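PDB 7B04: nitrite oxidoreductase subunit A from Kuenenia stuttgartiensis, which belongs to the molybdopterin oxidoreductase family, is similar to NarG-type subunits, and holds a molybdenum atom, two MD1 groups and an iron-sulfur cluster. Local coordinates for residues Y237-F242 with W650-N655; K223-M228 with W267-W272. All blocks are in the same frame, centred on the assembly; numbering follows the deposited sequence.

Overall arrangement
Contact 1 (237-242 with 650-655) and contact 2 (223-228 with 267-272) have centres about 8 Å apart and share one mixed sheet, in which strands 648-652, 222-226 and 265-266 run side by side and parallel. Along the chain the segments alternate: strand 222-226 comes first, then helix 238-254, then the loop after strand 265-266, and last, far on in sequence, strand 648-652. Contact 1 packs the helix against one strand; contact 2 joins the neighbouring strand to the loop. Probable hydrogen bonds from Tyr-240 to Trp-267 and between Thr-652 and Gly-227 link them. The loops leaving the C-terminal ends of strands 222-226 and 648-652 come up to bound MD1, through Met-228 and 653-655.

Contact 1 of 2, residues Y237-F242 with W650-N655; sequences YGMYRF and WFTNVN. With MD1 (phosphoric acid 4-(2-amino-4-oxo-3,4,5,6,-tetrahydro-pteridin-6-yl)-2-hydroxy-3,4-dimercapto-but-3-en-yl ester guanylate ester), chain C.
Met-239 lays its terminal methyl on the indole of Trp-650, and Phe-242 meets the rim of that same indole, so one tryptophan receives two helix side chains in two different ways. The methyl is centred over the face: Met-239 CE lies 3.5 Å from the centroid of the Trp-650 six-membered ring and only 16° off its normal, a CH-pi contact. The sulfur comes in obliquely, with Met-239 SD 4.1 Å from that centroid, which adds a Met-aromatic component. A bent chain makes this possible: CG of Met-239 stands anti to the backbone N, and turns at chi2 and chi3 fold the methyl over the ring. The same methyl also touches the strand further on, with Met-239 CE 3.5 Å from Thr-652 CG2.

Phe-242, one helical turn later, forms a T-shaped pair in which the indole supplies the edge and the phenyl the face. The planes of the Phe-242 ring and the Trp-650 six-membered ring stand at 89°; Trp-650 CZ3 reaches closest, 3.7 Å from Phe-242 CE2, above the rim of the phenyl rather than its centre.

Beyond the strand, the backbone N of Asn-655 donates a hydrogen bond to O1B of MD1 (3.1 Å), placing the loop after strand 648-652 at the cofactor's phosphate. Helix 238-254 runs nearly antiparallel to the strand, at 158° between the axes of the short segments 238-242 and 650-652. Leu-738, Met-741 and Leu-745 of helix 734-749 pack into the same apolar layer, while strands 222-226 and 676-681 hydrogen-bond to the backbone of strand 648-652.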
loop_
_atom_site.group_PDB
_atom_site.type_symbol
_atom_site.label_atom_id
_atom_site.label_comp_id
_atom_site.label_asym_id
_atom_site.label_seq_id
_atom_site.Cartn_x
_atom_site.Cartn_y
_atom_site.Cartn_z
ATOM N N TYR B 237 5.289 -22.935 -10.090
ATOM C CA TYR B 237 5.646 -23.394 -11.434
ATOM C C TYR B 237 5.545 -24.907 -11.569
ATOM O O TYR B 237 5.615 -25.419 -12.692
ATOM C CB TYR B 237 7.057 -22.979 -11.871
ATOM C CG TYR B 237 7.148 -21.635 -12.568
ATOM C CD1 TYR B 237 7.970 -20.632 -12.081
ATOM C CD2 TYR B 237 6.392 -21.366 -13.705
ATOM C CE1 TYR B 237 8.050 -19.398 -12.712
ATOM C CE2 TYR B 237 6.465 -20.132 -14.341
ATOM C CZ TYR B 237 7.296 -19.153 -13.835
ATOM O OH TYR B 237 7.388 -17.924 -14.447
ATOM N N GLY B 238 5.385 -25.630 -10.460
ATOM C CA GLY B 238 5.083 -27.046 -10.540
ATOM C C GLY B 238 3.836 -27.345 -11.343
ATOM O O GLY B 238 3.656 -28.479 -11.796
ATOM N N MET B 239 2.959 -26.351 -11.519
ATOM C CA MET B 239 1.797 -26.530 -12.381
ATOM C C MET B 239 2.215 -26.818 -13.817
ATOM O O MET B 239 1.582 -27.627 -14.504
ATOM C CB MET B 239 0.911 -25.288 -12.325
ATOM C CG MET B 239 -0.393 -25.414 -13.089
ATOM S SD MET B 239 -1.485 -26.644 -12.359
ATOM C CE MET B 239 -1.995 -25.784 -10.877
ATOM N N TYR B 240 3.283 -26.167 -14.289
ATOM C CA TYR B 240 3.799 -26.475 -15.618
ATOM C C TYR B 240 4.313 -27.906 -15.693
ATOM O O TYR B 240 4.213 -28.549 -16.744
ATOM C CB TYR B 240 4.906 -25.493 -16.004
ATOM C CG TYR B 240 4.435 -24.079 -16.265
ATOM C CD1 TYR B 240 3.084 -23.755 -16.242
ATOM C CD2 TYR B 240 5.344 -23.069 -16.549
ATOM C CE1 TYR B 240 2.655 -22.461 -16.482
ATOM C CE2 TYR B 240 4.924 -21.776 -16.794
ATOM C CZ TYR B 240 3.581 -21.477 -16.758
ATOM O OH TYR B 240 3.166 -20.187 -17.000
ATOM N N ARG B 241 4.862 -28.418 -14.591
ATOM C CA ARG B 241 5.247 -29.824 -14.539
ATOM C C ARG B 241 4.019 -30.723 -14.581
ATOM O O ARG B 241 4.029 -31.770 -15.240
ATOM C CB ARG B 241 6.072 -30.086 -13.278
ATOM C CG ARG B 241 6.724 -31.454 -13.207
ATOM C CD ARG B 241 7.499 -31.600 -11.906
ATOM N NE ARG B 241 8.167 -32.894 -11.797
ATOM C CZ ARG B 241 9.412 -33.127 -12.199
ATOM N NH1 ARG B 241 10.130 -32.154 -12.742
ATOM N NH2 ARG B 241 9.939 -34.336 -12.059
ATOM N N PHE B 242 2.953 -30.332 -13.878
ATOM C CA PHE B 242 1.709 -31.094 -13.915
ATOM C C PHE B 242 1.151 -31.167 -15.331
ATOM O O PHE B 242 0.714 -32.233 -15.780
ATOM C CB PHE B 242 0.686 -30.474 -12.965
ATOM C CG PHE B 242 -0.607 -31.232 -12.886
ATOM C CD1 PHE B 242 -0.701 -32.392 -12.134
ATOM C CD2 PHE B 242 -1.730 -30.786 -13.565
ATOM C CE1 PHE B 242 -1.892 -33.092 -12.060
ATOM C CE2 PHE B 242 -2.921 -31.482 -13.496
ATOM C CZ PHE B 242 -3.002 -32.637 -12.743
ATOM N N TRP B 650 -7.020 -24.881 -14.192
ATOM C CA TRP B 650 -6.595 -24.916 -12.800
ATOM C C TRP B 650 -5.404 -23.987 -12.607
ATOM O O TRP B 650 -4.443 -24.047 -13.382
ATOM C CB TRP B 650 -6.250 -26.355 -12.407
ATOM C CG TRP B 650 -5.783 -26.553 -11.012
ATOM C CD1 TRP B 650 -6.128 -25.826 -9.912
ATOM C CD2 TRP B 650 -4.909 -27.586 -10.555
ATOM N NE1 TRP B 650 -5.506 -26.335 -8.798
ATOM C CE2 TRP B 650 -4.750 -27.416 -9.168
ATOM C CE3 TRP B 650 -4.234 -28.633 -11.188
ATOM C CZ2 TRP B 650 -3.947 -28.255 -8.402
ATOM C CZ3 TRP B 650 -3.437 -29.464 -10.428
ATOM C CH2 TRP B 650 -3.301 -29.270 -9.048
ATOM N N PHE B 651 -5.473 -23.132 -11.578
ATOM C CA PHE B 651 -4.474 -22.086 -11.388
ATOM C C PHE B 651 -4.192 -21.825 -9.911
ATOM O O PHE B 651 -5.119 -21.784 -9.098
ATOM C CB PHE B 651 -4.925 -20.789 -12.077
ATOM C CG PHE B 651 -6.330 -20.368 -11.735
ATOM C CD1 PHE B 651 -7.411 -20.904 -12.413
ATOM C CD2 PHE B 651 -6.565 -19.417 -10.754
ATOM C CE1 PHE B 651 -8.705 -20.524 -12.103
ATOM C CE2 PHE B 651 -7.855 -19.028 -10.443
ATOM C CZ PHE B 651 -8.927 -19.583 -11.119
ATOM N N THR B 652 -2.896 -21.654 -9.584
ATOM C CA THR B 652 -2.389 -21.410 -8.232
ATOM C C THR B 652 -1.784 -20.012 -8.165
ATOM O O THR B 652 -1.302 -19.483 -9.175
ATOM C CB THR B 652 -1.277 -22.414 -7.799
ATOM O OG1 THR B 652 -0.109 -22.255 -8.634
ATOM C CG2 THR B 652 -1.757 -23.840 -7.932
ATOM N N ASN B 653 -1.722 -19.430 -6.986
ATOM C CA ASN B 653 -1.086 -18.108 -6.788
ATOM C C ASN B 653 -1.639 -17.066 -7.751
ATOM O O ASN B 653 -0.934 -16.136 -8.024
ATOM C CB ASN B 653 0.416 -18.184 -6.944
ATOM C CG ASN B 653 1.206 -17.290 -6.026
ATOM O OD1 ASN B 653 2.247 -16.795 -6.404
ATOM N ND2 ASN B 653 0.774 -17.108 -4.811
ATOM N N VAL B 654 -2.865 -17.210 -8.227
ATOM C CA VAL B 654 -3.442 -16.135 -9.072
ATOM C C VAL B 654 -4.929 -16.031 -8.770
ATOM O O VAL B 654 -5.489 -17.031 -8.434
ATOM C CB VAL B 654 -3.178 -16.384 -10.562
ATOM C CG1 VAL B 654 -2.079 -15.497 -11.072
ATOM C CG2 VAL B 654 -2.818 -17.811 -10.847
ATOM N N ASN B 655 -5.499 -14.833 -8.832
ATOM C CA ASN B 655 -6.951 -14.570 -8.677
ATOM C C ASN B 655 -7.406 -14.278 -10.097
ATOM O O ASN B 655 -7.884 -13.228 -10.368
ATOM C CB ASN B 655 -7.148 -13.303 -7.861
ATOM C CG ASN B 655 -8.338 -13.281 -6.945
ATOM O OD1 ASN B 655 -9.291 -13.991 -7.139
ATOM N ND2 ASN B 655 -8.289 -12.436 -5.953
HETATM P PB MD1 C . -2.594 -11.784 -9.880
HETATM O O3B MD1 C . -2.691 -10.925 -8.482
HETATM O O1B MD1 C . -3.924 -12.459 -10.108
HETATM O O2B MD1 C . -1.520 -12.837 -9.738
HETATM O O3A MD1 C . -2.229 -10.838 -11.186
HETATM C C10 MD1 C . -1.620 -9.587 -11.047
HETATM C C11 MD1 C . -2.211 -8.611 -12.106
HETATM O O11 MD1 C . -3.374 -7.738 -11.423
HETATM C C12 MD1 C . -1.256 -7.858 -12.654
HETATM S S12 MD1 C . 0.434 -7.973 -11.999
HETATM C C13 MD1 C . -1.438 -6.867 -13.842
HETATM S S13 MD1 C . 0.090 -6.006 -14.317
HETATM C C14 MD1 C . -2.636 -6.527 -14.596
HETATM N N15 MD1 C . -3.003 -5.035 -14.143
HETATM C C16 MD1 C . -4.304 -4.591 -14.457
HETATM C C15 MD1 C . -4.621 -3.145 -14.317
HETATM O O14 MD1 C . -3.779 -2.392 -13.959
HETATM N N17 MD1 C . -5.987 -2.647 -14.629
HETATM C C17 MD1 C . -7.083 -3.631 -15.089
HETATM N N16 MD1 C . -8.414 -3.143 -15.397
HETATM N N18 MD1 C . -6.774 -5.100 -15.238
HETATM C C20 MD1 C . -5.459 -5.605 -14.945
HETATM N N8 MD1 C . -5.227 -6.981 -15.093
HETATM C C7 MD1 C . -3.779 -7.505 -14.663
HETATM P PA MD1 C . -2.866 -11.626 -6.998
HETATM O O1A MD1 C . -2.280 -10.741 -5.925
HETATM O O2A MD1 C . -4.336 -11.805 -6.755
HETATM O "O5'" MD1 C . -2.210 -13.131 -6.893
HETATM C "C5'" MD1 C . -2.123 -13.674 -5.605
HETATM C "C4'" MD1 C . -3.323 -14.646 -5.329
HETATM O "O4'" MD1 C . -2.781 -15.998 -4.784
HETATM C "C1'" MD1 C . -3.049 -15.959 -3.249
HETATM N N9 MD1 C . -1.831 -16.338 -2.481
HETATM C C4 MD1 C . -1.384 -17.579 -2.567
HETATM N N3 MD1 C . -1.885 -18.750 -3.332
HETATM C C2 MD1 C . -1.181 -20.022 -3.241
HETATM N N2 MD1 C . -1.674 -21.156 -3.989
HETATM N N1 MD1 C . -0.005 -20.160 -2.421
HETATM C C6 MD1 C . 0.471 -19.029 -1.688
HETATM O O6 MD1 C . 1.436 -19.136 -1.012
HETATM C C5 MD1 C . -0.274 -17.690 -1.786
HETATM N N7 MD1 C . -0.058 -16.504 -1.227
HETATM C C8 MD1 C . -1.020 -15.655 -1.651
HETATM C "C2'" MD1 C . -3.407 -14.766 -2.987
HETATM O "O2'" MD1 C . -4.402 -14.761 -1.920
HETATM C "C3'" MD1 C . -4.066 -14.191 -4.394
HETATM O "O3'" MD1 C . -5.428 -14.695 -4.525
#

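Contact 2 of 2, residues K223-M228 with W267-W272; sequences KGRGGM and WSNYTW
Asn-269 uses both ends of its amide on the strand facing it. Its ND2 donates to the backbone oxygen of Gly-226 (2.7 Å, 154°), approaching nearly in line with the carbonyl bond. Its OD1 accepts from Arg-225, whose guanidinium offers its edge: the bond from NE is modelled too short for its length to be trusted, and a second one, from Arg-225 NH2 to Asn-269 OD1 at 2.8 Å, is weak. The guanidinium of Arg-225 and the amide plane of Asn-269 are inclined by 39°, so the two groups are not coplanar. Beside the Arg-225 guanidinium, the ring of Trp-272 stands almost perpendicular to it, at 85°.

Backbone pairing continues the contact toward Lys-223. The N of Trp-267 donates to the O of Gly-224 (3.2 Å), and that oxygen also accepts from Asn-243. Lys-223 CB packs over the Trp-267 five-membered ring, 3.8 Å from its centroid, a CH-pi contact; its NZ is satisfied elsewhere, by Glu-612, Ser-644 and Thr-646. Asp-1090 binds the backbone N atoms of Asn-269 and Tyr-270 and so positions the loop.

The Asn-269 amide, the Gly-224 and Gly-226 oxygens and Lys-223 NZ are thus met by protein partners, the amide serving as donor and acceptor at once. If the Arg-225 bonds are as modelled, the positive guanidinium could polarise the Asn-269 amide and make ND2 a somewhat better donor to Gly-226.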
loop_
_atom_site.group_PDB
_atom_site.type_symbol
_atom_site.label_atom_id
_atom_site.label_comp_id
_atom_site.label_asym_id
_atom_site.label_seq_id
_atom_site.Cartn_x
_atom_site.Cartn_y
_atom_site.Cartn_z
ATOM N N LYS B 223 -5.929 -26.331 -19.361
ATOM C CA LYS B 223 -5.095 -25.149 -19.225
ATOM C C LYS B 223 -4.615 -25.077 -17.782
ATOM O O LYS B 223 -5.409 -24.843 -16.863
ATOM C CB LYS B 223 -5.872 -23.902 -19.630
ATOM C CG LYS B 223 -5.863 -23.635 -21.130
ATOM C CD LYS B 223 -6.604 -24.651 -21.964
ATOM C CE LYS B 223 -6.369 -24.382 -23.441
ATOM N NZ LYS B 223 -6.809 -23.009 -23.848
ATOM N N GLY B 224 -3.319 -25.278 -17.591
ATOM C CA GLY B 224 -2.737 -25.245 -16.270
ATOM C C GLY B 224 -1.806 -24.068 -16.100
ATOM O O GLY B 224 -0.779 -23.956 -16.776
ATOM N N ARG B 225 -2.169 -23.160 -15.208
ATOM C CA ARG B 225 -1.406 -21.945 -14.983
ATOM C C ARG B 225 -0.748 -21.988 -13.616
ATOM O O ARG B 225 -1.443 -22.082 -12.602
ATOM C CB ARG B 225 -2.309 -20.720 -15.072
ATOM C CG ARG B 225 -1.634 -19.453 -14.577
ATOM C CD ARG B 225 -2.135 -18.221 -15.319
ATOM N NE ARG B 225 -1.364 -17.050 -14.926
ATOM C CZ ARG B 225 -1.869 -15.841 -14.721
ATOM N NH1 ARG B 225 -3.163 -15.617 -14.866
ATOM N NH2 ARG B 225 -1.066 -14.851 -14.360
ATOM N N GLY B 226 0.578 -21.933 -13.585
ATOM C CA GLY B 226 1.237 -21.639 -12.331
ATOM C C GLY B 226 1.323 -20.135 -12.234
ATOM O O GLY B 226 2.041 -19.520 -13.029
ATOM N N GLY B 227 0.663 -19.530 -11.255
ATOM C CA GLY B 227 0.570 -18.101 -11.385
ATOM C C GLY B 227 1.807 -17.454 -10.803
ATOM O O GLY B 227 2.075 -17.549 -9.599
ATOM N N MET B 228 2.512 -16.712 -11.655
ATOM C CA MET B 228 3.795 -16.090 -11.333
ATOM C C MET B 228 4.666 -16.997 -10.467
ATOM O O MET B 228 4.969 -16.701 -9.308
ATOM C CB MET B 228 3.553 -14.761 -10.631
ATOM C CG MET B 228 2.481 -13.913 -11.294
ATOM S SD MET B 228 3.049 -12.641 -12.449
ATOM C CE MET B 228 4.614 -13.284 -13.024
ATOM N N TRP B 267 -0.154 -21.910 -19.218
ATOM C CA TRP B 267 -0.708 -20.571 -19.370
ATOM C C TRP B 267 0.309 -19.522 -18.933
ATOM O O TRP B 267 0.992 -19.683 -17.911
ATOM C CB TRP B 267 -2.003 -20.438 -18.570
ATOM C CG TRP B 267 -3.162 -20.553 -19.474
ATOM C CD1 TRP B 267 -3.137 -21.053 -20.739
ATOM C CD2 TRP B 267 -4.519 -20.186 -19.209
ATOM N NE1 TRP B 267 -4.387 -21.001 -21.289
ATOM C CE2 TRP B 267 -5.259 -20.482 -20.368
ATOM C CE3 TRP B 267 -5.181 -19.633 -18.110
ATOM C CZ2 TRP B 267 -6.627 -20.249 -20.462
ATOM C CZ3 TRP B 267 -6.545 -19.397 -18.206
ATOM C CH2 TRP B 267 -7.251 -19.709 -19.374
ATOM N N SER B 268 0.389 -18.443 -19.702
ATOM C CA SER B 268 1.415 -17.438 -19.504
ATOM C C SER B 268 1.047 -16.520 -18.339
ATOM O O SER B 268 -0.112 -16.439 -17.909
ATOM C CB SER B 268 1.606 -16.621 -20.787
ATOM O OG SER B 268 0.377 -16.041 -21.199
ATOM N N ASN B 269 2.054 -15.816 -17.831
ATOM C CA ASN B 269 1.873 -14.893 -16.717
ATOM C C ASN B 269 2.271 -13.465 -17.051
ATOM O O ASN B 269 1.473 -12.541 -16.853
ATOM C CB ASN B 269 2.675 -15.383 -15.499
ATOM C CG ASN B 269 2.111 -16.655 -14.908
ATOM O OD1 ASN B 269 0.916 -16.755 -14.652
ATOM N ND2 ASN B 269 2.976 -17.638 -14.687
ATOM N N TYR B 270 3.484 -13.267 -17.567
ATOM C CA TYR B 270 4.024 -11.923 -17.746
ATOM C C TYR B 270 3.190 -11.131 -18.743
ATOM O O TYR B 270 2.765 -10.005 -18.464
ATOM C CB TYR B 270 5.481 -12.029 -18.203
ATOM C CG TYR B 270 6.292 -10.750 -18.159
ATOM C CD1 TYR B 270 6.178 -9.863 -17.101
ATOM C CD2 TYR B 270 7.215 -10.463 -19.157
ATOM C CE1 TYR B 270 6.945 -8.713 -17.050
ATOM C CE2 TYR B 270 7.982 -9.316 -19.114
ATOM C CZ TYR B 270 7.838 -8.440 -18.061
ATOM O OH TYR B 270 8.598 -7.293 -18.018
ATOM N N THR B 271 2.980 -11.695 -19.928
ATOM C CA THR B 271 2.220 -11.005 -20.960
ATOM C C THR B 271 0.751 -10.849 -20.580
ATOM O O THR B 271 0.155 -9.794 -20.826
ATOM C CB THR B 271 2.375 -11.755 -22.271
ATOM O OG1 THR B 271 1.847 -13.082 -22.130
ATOM C CG2 THR B 271 3.841 -11.824 -22.621
ATOM N N TRP B 272 0.144 -11.899 -20.016
ATOM C CA TRP B 272 -1.267 -11.841 -19.635
ATOM C C TRP B 272 -1.571 -10.623 -18.773
ATOM O O TRP B 272 -2.627 -9.997 -18.915
ATOM C CB TRP B 272 -1.663 -13.123 -18.904
ATOM C CG TRP B 272 -2.918 -12.992 -18.102
ATOM C CD1 TRP B 272 -3.059 -13.192 -16.761
ATOM C CD2 TRP B 272 -4.214 -12.627 -18.591
ATOM N NE1 TRP B 272 -4.362 -12.979 -16.384
ATOM C CE2 TRP B 272 -5.092 -12.631 -17.490
ATOM C CE3 TRP B 272 -4.717 -12.302 -19.854
ATOM C CZ2 TRP B 272 -6.443 -12.319 -17.613
ATOM C CZ3 TRP B 272 -6.055 -11.994 -19.973
ATOM C CH2 TRP B 272 -6.904 -12.005 -18.860
#